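Local structure of uncharacterized lipoprotein YjhA (3CFU) at residues T13-N18 against I68-R73; E46-I51 against I86-R91; Y110-P113 against H119-L122; L128-S133 against E137-D142. The protein is of unknown function but is probably a membrane-attached lipoprotein, represented here by its C-terminal part, a beta domain of the DUF4352 family. All blocks are in the same frame, centred on the assembly; numbering follows the deposited sequence.

Interaction 1: residues T13-N18 against I68-R73; sequences TNFTVN and IGFDLR
F15 brings CE1 to the edge of the F70 ring, near its plane, while F70 CE2 lies obliquely to the F15 ring. The ring planes are 37° apart and the centroids 5.9 Å, an inclined aromatic pair that is neither a parallel stack nor a T. A third ring, that of Y124, stacks on F15 and also meets F70, making an aromatic cluster. This is the interior of a beta sandwich, probably immunoglobulin-like, as in the MPT63 relatives of this family. F15 belongs to strand 13-23 of one antiparallel sheet and F70 to strand 70-73 of the other, so the pair bridges two sheets that share no backbone hydrogen bond here. Phenylalanine suits both places, because a wide flat ring can span the gap between the sheets without bringing a polar atom into the core. With CG anti to the backbone N (chi1 176°), the F15 ring is carried across to its mate. F70 instead holds CG anti to its own carbonyl carbon (chi1 -62°), and its ring also rests on L93 and L108, while F15 packs on V53. D71 and R73, on the other face of their strand, are more accessible and form a weak salt bridge; the carboxylate is also held by S79. The hydroxyl of T13 bonds to Y124 OH and A10 O, tying the third ring to the start of strand 13-23. At the core of the pair, F15 CE1 stands 3.6 Å from F70 CE2, and F15 CZ is 3.8 Å from that same carbon.

Interaction 2: residues E46-I51 against I86-R91; sequences EERLII and IEEKGR
R48 and E88 carry the charged part of this contact, reaching toward each other from strand 47-57 and from the loop between strands 83-84 and 95-98. NH2 of R48 gives a hydrogen bond of 3.2 Å to E88 OE2, somewhat bent (142° at the hydrogen) and arriving 42° above the carboxylate plane. E87 adds a long salt bridge, its OE2 standing 3.6 Å from R48 NH2, and a water that donates to E87 OE2 at 2.8 Å also accepts weakly from R48 NH2. Neither end of the main pair depends on the other alone: R48 NH1 bonds to S109 OG, and E88 OE1 takes the backbone N of S85. A bend in the chain of E88 (chi2 76°) turns its carboxylate back toward these partners. The apolar part is slight, CG2 of I50 lying 4.2 Å from CG of E88, with V107 touching both. Within the loop, R91 N donates to E88 O at 3.0 Å, and the R91 side chain reaches E52 in a further salt bridge. A methionine in place of R48 would probably leave the carboxylates of E87 and E88 without this positive partner. The long arginine suits its strand site because it can reach two carboxylates and a serine at once; the shared charge probably lowers the cost of burying E88 and links an irregular loop electrostatically to the sheet.

Interaction 3: residues Y110-P113 against H119-L122; sequences YVIP and HYTL
Y120 meets the side chain of I112 obliquely, the two branches touching separate parts of the ring. CD1 of I112 comes to 3.5 Å from Y120 CE2, and CG2 of I112 stands 3.6 Å from Y120 CZ. The split grip follows from the torsion of I112: CG1 sits between the backbone N and the carbonyl carbon (chi1 69°), with CG2 anti to the carbonyl carbon. A branched aliphatic residue suits this place, since both arms can touch one broad ring. The two segments form the legs of a beta arch: strand 103-112 ends in one sheet of the sandwich, and after a short loop strand 121-124 begins in the other, so side chains meet across the interior and no hydrogen bond joins the legs. Close to the connecting loop, P113 crosses the tyrosine nearly at right angles, its CD 3.3 Å from Y120 OH; the Y120 side chain also touches L72, V80 and L150. Farther from the loop, Y110 and L122 make a looser touch, also close to perpendicular. L122 places CG anti to its backbone N, and its CD1 lies 4.2 Å from Y110 OH, with L72 packed against both residues.

Interaction 4: residues L128-S133 against E137-D142; sequences LADTNS and EERVKD
After helix 126-129 the chain leaves helical angles at D130 and turns, so that the carbonyls of D130 and N132 both face R139 of the 3-10 segment 137-142. An Asx turn fixes this bend: D130 OD1 accepts from N132 N at 3.0 Å, and it also takes the backbone N of S64. R139 enters with its chain extended from CG to NE, and one nitrogen serves both carbonyls. NH2 donates to N132 O at 2.7 Å, nearly straight (161°) and in the guanidinium plane, and to D130 O at 2.7 Å, from above that carbonyl's plane. NH1 adds a weak bond of 3.2 Å to D130 O, while NE bonds to N135 OD1. The carboxylate of D130 lies flat over one guanidinium face, the planes 10° apart and CG of D130 3.6 Å above the centre. No N-H of R139 points at D130 OD1, so the long salt bridge from R139 NH2 (3.7 Å) rests on charge and stacking. A leucine at the place of R139 would probably leave the carbonyls of D130 and N132 without these donors and the D130 carboxylate without its stacked cation. Arginine fits because its flat end, with several N-H donors, can bind one backbone oxygen in plane and another tilted from it while a carboxylate covers its face; the contact thus staples an irregular loop through main-chain atoms, the aspartate probably stabilising the buried charge.

Overall arrangement
From the N terminus, strand 13-23 opens interaction 1, which closes at strand 70-73 and joins the two sheets at the centre of the sandwich. Interaction 2 starts inside that span, at 46-51, and ends beyond it, tying the loop at 86-91 to strand 47-57, so the two cross; V17 and L72 of the first pack on I51 of the second. Interaction 3 follows in series and closes a short arch between the sheets: its 110-113 leg lies beside strand 47-57, its 119-122 leg beside strand 70-73. Interaction 4 comes last, closing a tight loop after helix 126-129. It touches interaction 1 through I68 and G69 but lies across the chain's centre from interactions 2 and 3.

Interaction 1: residues T13-N18 against I68-R73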
loop_
_atom_site.group_PDB
_atom_site.type_symbol
_atom_site.label_atom_id
_atom_site.label_comp_id
_atom_site.label_asym_id
_atom_site.label_seq_id
_atom_site.Cartn_x
_atom_site.Cartn_y
_atom_site.Cartn_z
ATOM N N THR A 13 -3.407 -9.916 -9.641
ATOM C CA THR A 13 -3.112 -8.525 -9.957
ATOM C C THR A 13 -1.659 -8.349 -10.402
ATOM O O THR A 13 -0.834 -9.224 -10.171
ATOM C CB THR A 13 -3.263 -7.612 -8.701
ATOM O OG1 THR A 13 -2.273 -7.978 -7.727
ATOM C CG2 THR A 13 -4.640 -7.753 -8.075
ATOM N N ASN A 14 -1.366 -7.233 -11.078
ATOM C CA ASN A 14 0.020 -6.887 -11.413
ATOM C C ASN A 14 0.112 -5.719 -10.450
ATOM O O ASN A 14 -0.789 -4.887 -10.409
ATOM C CB ASN A 14 0.222 -6.343 -12.827
ATOM C CG ASN A 14 0.359 -7.430 -13.871
ATOM O OD1 ASN A 14 0.067 -7.197 -15.042
ATOM N ND2 ASN A 14 0.813 -8.611 -13.464
ATOM N N PHE A 15 1.189 -5.642 -9.692
ATOM C CA PHE A 15 1.332 -4.598 -8.699
ATOM C C PHE A 15 2.615 -3.802 -8.825
ATOM O O PHE A 15 3.668 -4.349 -9.156
ATOM C CB PHE A 15 1.291 -5.232 -7.308
ATOM C CG PHE A 15 1.531 -4.267 -6.198
ATOM C CD1 PHE A 15 0.515 -3.434 -5.763
ATOM C CD2 PHE A 15 2.784 -4.166 -5.610
ATOM C CE1 PHE A 15 0.734 -2.518 -4.764
ATOM C CE2 PHE A 15 3.015 -3.254 -4.606
ATOM C CZ PHE A 15 1.985 -2.420 -4.182
ATOM N N THR A 16 2.547 -2.515 -8.524
ATOM C CA THR A 16 3.745 -1.713 -8.619
ATOM C C THR A 16 3.790 -0.545 -7.650
ATOM O O THR A 16 2.767 0.071 -7.348
ATOM C CB THR A 16 3.942 -1.176 -10.081
ATOM O OG1 THR A 16 4.922 -0.128 -10.089
ATOM C CG2 THR A 16 2.655 -0.650 -10.636
ATOM N N VAL A 17 4.986 -0.283 -7.132
ATOM C CA VAL A 17 5.196 0.853 -6.250
ATOM C C VAL A 17 5.797 1.889 -7.205
ATOM O O VAL A 17 6.900 1.700 -7.723
ATOM C CB VAL A 17 6.202 0.548 -5.114
ATOM C CG1 VAL A 17 6.353 1.781 -4.231
ATOM C CG2 VAL A 17 5.724 -0.634 -4.282
ATOM N N ASN A 18 5.061 2.969 -7.454
ATOM C CA ASN A 18 5.510 4.014 -8.375
ATOM C C ASN A 18 6.632 4.880 -7.817
ATOM O O ASN A 18 7.786 4.730 -8.216
ATOM C CB ASN A 18 4.320 4.883 -8.776
ATOM C CG ASN A 18 3.240 4.091 -9.490
ATOM O OD1 ASN A 18 2.052 4.419 -9.411
ATOM N ND2 ASN A 18 3.649 3.047 -10.199
ATOM N N ILE A 68 -6.157 -2.579 4.038
ATOM C CA ILE A 68 -5.623 -3.603 4.943
ATOM C C ILE A 68 -4.639 -4.561 4.281
ATOM O O ILE A 68 -3.930 -5.301 4.961
ATOM C CB ILE A 68 -6.746 -4.461 5.597
ATOM C CG1 ILE A 68 -7.569 -5.172 4.514
ATOM C CG2 ILE A 68 -7.623 -3.568 6.498
ATOM C CD1 ILE A 68 -8.484 -6.263 5.052
ATOM N N GLY A 69 -4.585 -4.545 2.959
ATOM C CA GLY A 69 -3.681 -5.443 2.274
ATOM C C GLY A 69 -2.267 -4.913 2.250
ATOM O O GLY A 69 -1.379 -5.532 1.670
ATOM N N PHE A 70 -2.052 -3.777 2.896
ATOM C CA PHE A 70 -0.742 -3.155 2.906
ATOM C C PHE A 70 -0.103 -2.995 4.273
ATOM O O PHE A 70 -0.790 -2.866 5.284
ATOM C CB PHE A 70 -0.832 -1.786 2.236
ATOM C CG PHE A 70 -1.233 -1.859 0.802
ATOM C CD1 PHE A 70 -2.565 -1.730 0.429
ATOM C CD2 PHE A 70 -0.282 -2.117 -0.172
ATOM C CE1 PHE A 70 -2.950 -1.860 -0.897
ATOM C CE2 PHE A 70 -0.654 -2.250 -1.506
ATOM C CZ PHE A 70 -1.991 -2.122 -1.872
ATOM N N ASP A 71 1.221 -2.986 4.296
ATOM C CA ASP A 71 1.945 -2.843 5.543
ATOM C C ASP A 71 3.389 -2.438 5.290
ATOM O O ASP A 71 3.997 -2.857 4.303
ATOM C CB ASP A 71 1.885 -4.160 6.321
ATOM C CG ASP A 71 2.499 -4.053 7.696
ATOM O OD1 ASP A 71 2.464 -2.947 8.273
ATOM O OD2 ASP A 71 2.999 -5.075 8.214
ATOM N N LEU A 72 3.917 -1.601 6.176
ATOM C CA LEU A 72 5.295 -1.127 6.083
ATOM C C LEU A 72 6.066 -1.703 7.265
ATOM O O LEU A 72 5.636 -1.590 8.416
ATOM C CB LEU A 72 5.340 0.401 6.137
ATOM C CG LEU A 72 6.600 1.088 5.604
ATOM C CD1 LEU A 72 6.631 0.987 4.076
ATOM C CD2 LEU A 72 6.603 2.550 6.042
ATOM N N ARG A 73 7.203 -2.326 6.984
ATOM C CA ARG A 73 8.011 -2.922 8.035
ATOM C C ARG A 73 9.394 -2.261 8.171
ATOM O O ARG A 73 9.905 -1.661 7.221
ATOM C CB ARG A 73 8.144 -4.432 7.769
ATOM C CG ARG A 73 6.811 -5.175 7.878
ATOM C CD ARG A 73 6.888 -6.636 7.445
ATOM N NE ARG A 73 5.554 -7.232 7.394
ATOM C CZ ARG A 73 5.238 -8.324 6.699
ATOM N NH1 ARG A 73 6.170 -8.950 5.992
ATOM N NH2 ARG A 73 3.985 -8.776 6.692
#

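Interaction 2: residues E46-I51 against I86-R91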
loop_
_atom_site.group_PDB
_atom_site.type_symbol
_atom_site.label_atom_id
_atom_site.label_comp_id
_atom_site.label_asym_id
_atom_site.label_seq_id
_atom_site.Cartn_x
_atom_site.Cartn_y
_atom_site.Cartn_z
ATOM N N GLU A 46 8.686 13.304 12.191
ATOM C CA GLU A 46 10.034 13.501 11.624
ATOM C C GLU A 46 9.826 13.680 10.089
ATOM O O GLU A 46 10.015 14.775 9.529
ATOM C CB GLU A 46 11.023 12.437 11.894
ATOM N N GLU A 47 9.440 12.600 9.419
ATOM C CA GLU A 47 9.223 12.622 7.975
ATOM C C GLU A 47 8.112 11.652 7.575
ATOM O O GLU A 47 7.997 10.551 8.125
ATOM C CB GLU A 47 10.518 12.268 7.256
ATOM N N ARG A 48 7.299 12.068 6.614
ATOM C CA ARG A 48 6.197 11.252 6.157
ATOM C C ARG A 48 6.392 10.714 4.748
ATOM O O ARG A 48 6.614 11.477 3.807
ATOM C CB ARG A 48 4.888 12.074 6.195
ATOM C CG ARG A 48 3.622 11.257 5.968
ATOM C CD ARG A 48 2.385 12.017 6.425
ATOM N NE ARG A 48 2.189 13.255 5.676
ATOM C CZ ARG A 48 1.766 13.308 4.418
ATOM N NH1 ARG A 48 1.487 12.190 3.759
ATOM N NH2 ARG A 48 1.621 14.479 3.813
ATOM N N LEU A 49 6.347 9.394 4.619
ATOM C CA LEU A 49 6.459 8.762 3.315
ATOM C C LEU A 49 5.095 8.833 2.602
ATOM O O LEU A 49 4.038 8.731 3.231
ATOM C CB LEU A 49 6.850 7.283 3.467
ATOM C CG LEU A 49 8.317 7.024 3.831
ATOM C CD1 LEU A 49 8.770 7.998 4.902
ATOM C CD2 LEU A 49 8.496 5.588 4.297
ATOM N N ILE A 50 5.137 9.042 1.290
ATOM C CA ILE A 50 3.929 9.076 0.476
ATOM C C ILE A 50 4.178 8.109 -0.663
ATOM O O ILE A 50 4.656 8.505 -1.724
ATOM C CB ILE A 50 3.633 10.451 -0.141
ATOM C CG1 ILE A 50 3.414 11.489 0.960
ATOM C CG2 ILE A 50 2.402 10.352 -1.035
ATOM C CD1 ILE A 50 4.679 11.859 1.696
ATOM N N ILE A 51 3.861 6.839 -0.438
ATOM C CA ILE A 51 4.059 5.815 -1.450
ATOM C C ILE A 51 2.861 5.730 -2.378
ATOM O O ILE A 51 1.722 5.593 -1.927
ATOM C CB ILE A 51 4.289 4.431 -0.800
ATOM C CG1 ILE A 51 5.523 4.486 0.108
ATOM C CG2 ILE A 51 4.487 3.375 -1.873
ATOM C CD1 ILE A 51 5.654 3.319 1.056
ATOM N N ILE A 86 -4.406 15.383 4.366
ATOM C CA ILE A 86 -5.466 16.067 3.644
ATOM C C ILE A 86 -4.958 16.522 2.276
ATOM O O ILE A 86 -5.745 16.819 1.375
ATOM C CB ILE A 86 -5.946 17.311 4.441
ATOM C CG1 ILE A 86 -6.157 16.938 5.915
ATOM C CG2 ILE A 86 -7.222 17.875 3.833
ATOM C CD1 ILE A 86 -4.877 16.933 6.750
ATOM N N GLU A 87 -3.637 16.571 2.130
ATOM C CA GLU A 87 -3.023 17.006 0.883
ATOM C C GLU A 87 -3.308 16.067 -0.285
ATOM O O GLU A 87 -3.857 16.493 -1.304
ATOM C CB GLU A 87 -1.514 17.178 1.078
ATOM C CG GLU A 87 -1.147 18.251 2.099
ATOM C CD GLU A 87 0.346 18.347 2.332
ATOM O OE1 GLU A 87 1.071 18.758 1.402
ATOM O OE2 GLU A 87 0.795 18.006 3.445
ATOM N N GLU A 88 -2.947 14.795 -0.146
ATOM C CA GLU A 88 -3.185 13.830 -1.215
ATOM C C GLU A 88 -4.677 13.477 -1.271
ATOM O O GLU A 88 -5.047 12.303 -1.353
ATOM C CB GLU A 88 -2.353 12.562 -0.990
ATOM C CG GLU A 88 -0.978 12.799 -0.379
ATOM C CD GLU A 88 -1.058 13.090 1.106
ATOM O OE1 GLU A 88 -1.591 12.238 1.848
ATOM O OE2 GLU A 88 -0.590 14.166 1.532
ATOM N N LYS A 89 -5.527 14.501 -1.216
ATOM C CA LYS A 89 -6.976 14.319 -1.268
ATOM C C LYS A 89 -7.358 13.738 -2.629
ATOM O O LYS A 89 -6.956 14.261 -3.672
ATOM C CB LYS A 89 -7.681 15.656 -1.036
ATOM N N GLY A 90 -8.129 12.652 -2.606
ATOM C CA GLY A 90 -8.541 11.993 -3.833
ATOM C C GLY A 90 -7.559 10.907 -4.252
ATOM O O GLY A 90 -7.859 10.093 -5.127
ATOM N N ARG A 91 -6.387 10.884 -3.624
ATOM C CA ARG A 91 -5.359 9.896 -3.955
ATOM C C ARG A 91 -5.201 8.822 -2.879
ATOM O O ARG A 91 -4.678 7.739 -3.147
ATOM C CB ARG A 91 -4.006 10.589 -4.168
ATOM C CG ARG A 91 -3.979 11.628 -5.287
ATOM C CD ARG A 91 -2.661 12.405 -5.275
ATOM N NE ARG A 91 -1.526 11.577 -5.679
ATOM C CZ ARG A 91 -0.294 11.691 -5.188
ATOM N NH1 ARG A 91 -0.022 12.599 -4.260
ATOM N NH2 ARG A 91 0.672 10.897 -5.631
HETATM O O HOH W 1 0.558 16.837 5.929
#

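Interaction 3: residues Y110-P113 against H119-L122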
loop_
_atom_site.group_PDB
_atom_site.type_symbol
_atom_site.label_atom_id
_atom_site.label_comp_id
_atom_site.label_asym_id
_atom_site.label_seq_id
_atom_site.Cartn_x
_atom_site.Cartn_y
_atom_site.Cartn_z
ATOM N N TYR A 110 3.071 6.984 5.791
ATOM C CA TYR A 110 3.620 6.585 7.084
ATOM C C TYR A 110 4.598 7.627 7.615
ATOM O O TYR A 110 5.242 8.338 6.844
ATOM C CB TYR A 110 4.368 5.263 6.938
ATOM C CG TYR A 110 3.571 4.163 6.293
ATOM C CD1 TYR A 110 2.823 3.275 7.065
ATOM C CD2 TYR A 110 3.558 4.010 4.907
ATOM C CE1 TYR A 110 2.080 2.260 6.473
ATOM C CE2 TYR A 110 2.814 2.997 4.302
ATOM C CZ TYR A 110 2.078 2.128 5.091
ATOM O OH TYR A 110 1.320 1.147 4.504
ATOM N N VAL A 111 4.715 7.697 8.935
ATOM C CA VAL A 111 5.625 8.632 9.576
ATOM C C VAL A 111 6.831 7.863 10.097
ATOM O O VAL A 111 6.694 6.895 10.847
ATOM C CB VAL A 111 4.933 9.366 10.725
ATOM C CG1 VAL A 111 3.890 10.321 10.161
ATOM C CG2 VAL A 111 4.274 8.365 11.665
ATOM N N ILE A 112 8.018 8.297 9.683
ATOM C CA ILE A 112 9.247 7.636 10.089
ATOM C C ILE A 112 10.371 8.642 10.354
ATOM O O ILE A 112 10.239 9.831 10.060
ATOM C CB ILE A 112 9.732 6.636 8.995
ATOM C CG1 ILE A 112 10.216 7.396 7.755
ATOM C CG2 ILE A 112 8.607 5.677 8.632
ATOM C CD1 ILE A 112 11.180 6.600 6.882
ATOM N N PRO A 113 11.492 8.170 10.924
ATOM C CA PRO A 113 12.664 8.996 11.243
ATOM C C PRO A 113 13.233 9.687 10.001
ATOM O O PRO A 113 13.272 9.099 8.921
ATOM C CB PRO A 113 13.652 7.987 11.818
ATOM C CG PRO A 113 12.780 6.929 12.403
ATOM C CD PRO A 113 11.678 6.786 11.398
ATOM N N HIS A 119 15.538 1.901 5.045
ATOM C CA HIS A 119 15.384 0.767 5.952
ATOM C C HIS A 119 13.968 0.200 5.916
ATOM O O HIS A 119 13.620 -0.664 6.722
ATOM C CB HIS A 119 15.720 1.215 7.376
ATOM C CG HIS A 119 17.135 1.670 7.547
ATOM N ND1 HIS A 119 17.523 2.545 8.539
ATOM C CD2 HIS A 119 18.257 1.375 6.847
ATOM C CE1 HIS A 119 18.821 2.772 8.440
ATOM N NE2 HIS A 119 19.290 2.075 7.420
ATOM N N TYR A 120 13.160 0.664 4.969
ATOM C CA TYR A 120 11.772 0.227 4.886
ATOM C C TYR A 120 11.334 -0.593 3.674
ATOM O O TYR A 120 11.722 -0.334 2.532
ATOM C CB TYR A 120 10.871 1.457 5.029
ATOM C CG TYR A 120 10.944 2.078 6.402
ATOM C CD1 TYR A 120 9.975 1.797 7.366
ATOM C CD2 TYR A 120 11.999 2.923 6.755
ATOM C CE1 TYR A 120 10.051 2.342 8.648
ATOM C CE2 TYR A 120 12.087 3.472 8.037
ATOM C CZ TYR A 120 11.108 3.178 8.974
ATOM O OH TYR A 120 11.174 3.736 10.231
ATOM N N THR A 121 10.495 -1.580 3.951
ATOM C CA THR A 121 9.975 -2.461 2.929
ATOM C C THR A 121 8.456 -2.390 2.917
ATOM O O THR A 121 7.812 -2.485 3.961
ATOM C CB THR A 121 10.391 -3.913 3.210
ATOM O OG1 THR A 121 11.797 -3.956 3.481
ATOM C CG2 THR A 121 10.080 -4.805 2.009
ATOM N N LEU A 122 7.879 -2.195 1.738
ATOM C CA LEU A 122 6.433 -2.165 1.644
ATOM C C LEU A 122 6.054 -3.620 1.409
ATOM O O LEU A 122 6.752 -4.346 0.689
ATOM C CB LEU A 122 5.950 -1.297 0.481
ATOM C CG LEU A 122 4.414 -1.244 0.417
ATOM C CD1 LEU A 122 3.887 -0.459 1.607
ATOM C CD2 LEU A 122 3.951 -0.622 -0.884
#

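Interaction 4: residues L128-S133 against E137-D142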
loop_
_atom_site.group_PDB
_atom_site.type_symbol
_atom_site.label_atom_id
_atom_site.label_comp_id
_atom_site.label_asym_id
_atom_site.label_seq_id
_atom_site.Cartn_x
_atom_site.Cartn_y
_atom_site.Cartn_z
ATOM N N LEU A 128 -5.080 -10.568 0.996
ATOM C CA LEU A 128 -5.527 -9.614 2.010
ATOM C C LEU A 128 -6.104 -8.354 1.362
ATOM O O LEU A 128 -7.105 -7.822 1.837
ATOM C CB LEU A 128 -4.356 -9.218 2.922
ATOM C CG LEU A 128 -4.156 -9.876 4.302
ATOM C CD1 LEU A 128 -5.107 -9.255 5.334
ATOM C CD2 LEU A 128 -4.372 -11.380 4.189
ATOM N N ALA A 129 -5.470 -7.888 0.283
ATOM C CA ALA A 129 -5.890 -6.678 -0.430
ATOM C C ALA A 129 -7.223 -6.801 -1.119
ATOM O O ALA A 129 -7.877 -5.798 -1.398
ATOM C CB ALA A 129 -4.843 -6.281 -1.478
ATOM N N ASP A 130 -7.617 -8.028 -1.420
ATOM C CA ASP A 130 -8.882 -8.251 -2.103
ATOM C C ASP A 130 -9.901 -8.771 -1.097
ATOM O O ASP A 130 -9.781 -9.874 -0.577
ATOM C CB ASP A 130 -8.696 -9.235 -3.247
ATOM C CG ASP A 130 -9.960 -9.442 -4.051
ATOM O OD1 ASP A 130 -11.017 -8.884 -3.674
ATOM O OD2 ASP A 130 -9.894 -10.171 -5.063
ATOM N N THR A 131 -10.922 -7.958 -0.854
ATOM C CA THR A 131 -11.933 -8.286 0.126
ATOM C C THR A 131 -13.257 -8.861 -0.406
ATOM O O THR A 131 -14.256 -8.939 0.315
ATOM C CB THR A 131 -12.155 -7.047 1.005
ATOM O OG1 THR A 131 -12.621 -7.457 2.292
ATOM C CG2 THR A 131 -13.120 -6.088 0.353
ATOM N N ASN A 132 -13.242 -9.280 -1.671
ATOM C CA ASN A 132 -14.393 -9.894 -2.317
ATOM C C ASN A 132 -14.722 -11.143 -1.506
ATOM O O ASN A 132 -13.900 -12.053 -1.417
ATOM C CB ASN A 132 -14.013 -10.307 -3.736
ATOM C CG ASN A 132 -15.199 -10.780 -4.551
ATOM O OD1 ASN A 132 -16.208 -11.231 -4.006
ATOM N ND2 ASN A 132 -15.075 -10.696 -5.871
ATOM N N SER A 133 -15.918 -11.195 -0.923
ATOM C CA SER A 133 -16.321 -12.344 -0.107
ATOM C C SER A 133 -16.960 -13.510 -0.883
ATOM O O SER A 133 -17.136 -14.600 -0.343
ATOM C CB SER A 133 -17.275 -11.879 1.012
ATOM O OG SER A 133 -18.466 -11.292 0.503
ATOM N N GLU A 137 -12.575 -18.662 -0.904
ATOM C CA GLU A 137 -11.939 -19.977 -0.909
ATOM C C GLU A 137 -11.264 -20.208 -2.251
ATOM O O GLU A 137 -10.236 -20.876 -2.331
ATOM C CB GLU A 137 -12.968 -21.089 -0.662
ATOM C CG GLU A 137 -13.377 -21.267 0.791
ATOM C CD GLU A 137 -12.238 -21.775 1.666
ATOM O OE1 GLU A 137 -11.134 -21.182 1.625
ATOM O OE2 GLU A 137 -12.445 -22.765 2.403
ATOM N N GLU A 138 -11.846 -19.641 -3.302
ATOM C CA GLU A 138 -11.318 -19.804 -4.652
ATOM C C GLU A 138 -10.026 -19.044 -4.918
ATOM O O GLU A 138 -9.552 -19.004 -6.055
ATOM C CB GLU A 138 -12.378 -19.387 -5.673
ATOM C CG GLU A 138 -13.660 -20.207 -5.589
ATOM C CD GLU A 138 -14.811 -19.579 -6.358
ATOM O OE1 GLU A 138 -14.576 -19.105 -7.491
ATOM O OE2 GLU A 138 -15.951 -19.567 -5.833
ATOM N N ARG A 139 -9.447 -18.453 -3.879
ATOM C CA ARG A 139 -8.211 -17.704 -4.060
ATOM C C ARG A 139 -7.263 -17.697 -2.857
ATOM O O ARG A 139 -6.404 -16.822 -2.737
ATOM C CB ARG A 139 -8.542 -16.265 -4.506
ATOM C CG ARG A 139 -9.563 -15.526 -3.656
ATOM C CD ARG A 139 -10.004 -14.198 -4.310
ATOM N NE ARG A 139 -10.834 -13.402 -3.401
ATOM C CZ ARG A 139 -10.351 -12.659 -2.406
ATOM N NH1 ARG A 139 -9.042 -12.595 -2.191
ATOM N NH2 ARG A 139 -11.177 -11.998 -1.601
ATOM N N VAL A 140 -7.407 -18.687 -1.982
ATOM C CA VAL A 140 -6.541 -18.793 -0.816
ATOM C C VAL A 140 -5.075 -18.954 -1.228
ATOM O O VAL A 140 -4.172 -18.617 -0.469
ATOM C CB VAL A 140 -6.934 -19.992 0.074
ATOM C CG1 VAL A 140 -8.221 -19.685 0.829
ATOM C CG2 VAL A 140 -7.123 -21.231 -0.784
ATOM N N LYS A 141 -4.837 -19.465 -2.430
ATOM C CA LYS A 141 -3.471 -19.654 -2.902
ATOM C C LYS A 141 -2.711 -18.334 -3.080
ATOM O O LYS A 141 -1.480 -18.309 -3.068
ATOM C CB LYS A 141 -3.472 -20.445 -4.211
ATOM C CG LYS A 141 -3.881 -21.907 -4.050
ATOM C CD LYS A 141 -3.702 -22.678 -5.358
ATOM C CE LYS A 141 -3.847 -24.186 -5.172
ATOM N NZ LYS A 141 -5.236 -24.658 -5.428
ATOM N N ASP A 142 -3.445 -17.239 -3.239
ATOM C CA ASP A 142 -2.831 -15.925 -3.412
ATOM C C ASP A 142 -2.287 -15.366 -2.105
ATOM O O ASP A 142 -1.587 -14.358 -2.103
ATOM C CB ASP A 142 -3.853 -14.924 -3.977
ATOM C CG ASP A 142 -4.321 -15.284 -5.374
ATOM O OD1 ASP A 142 -3.604 -16.038 -6.070
ATOM O OD2 ASP A 142 -5.398 -14.799 -5.782
#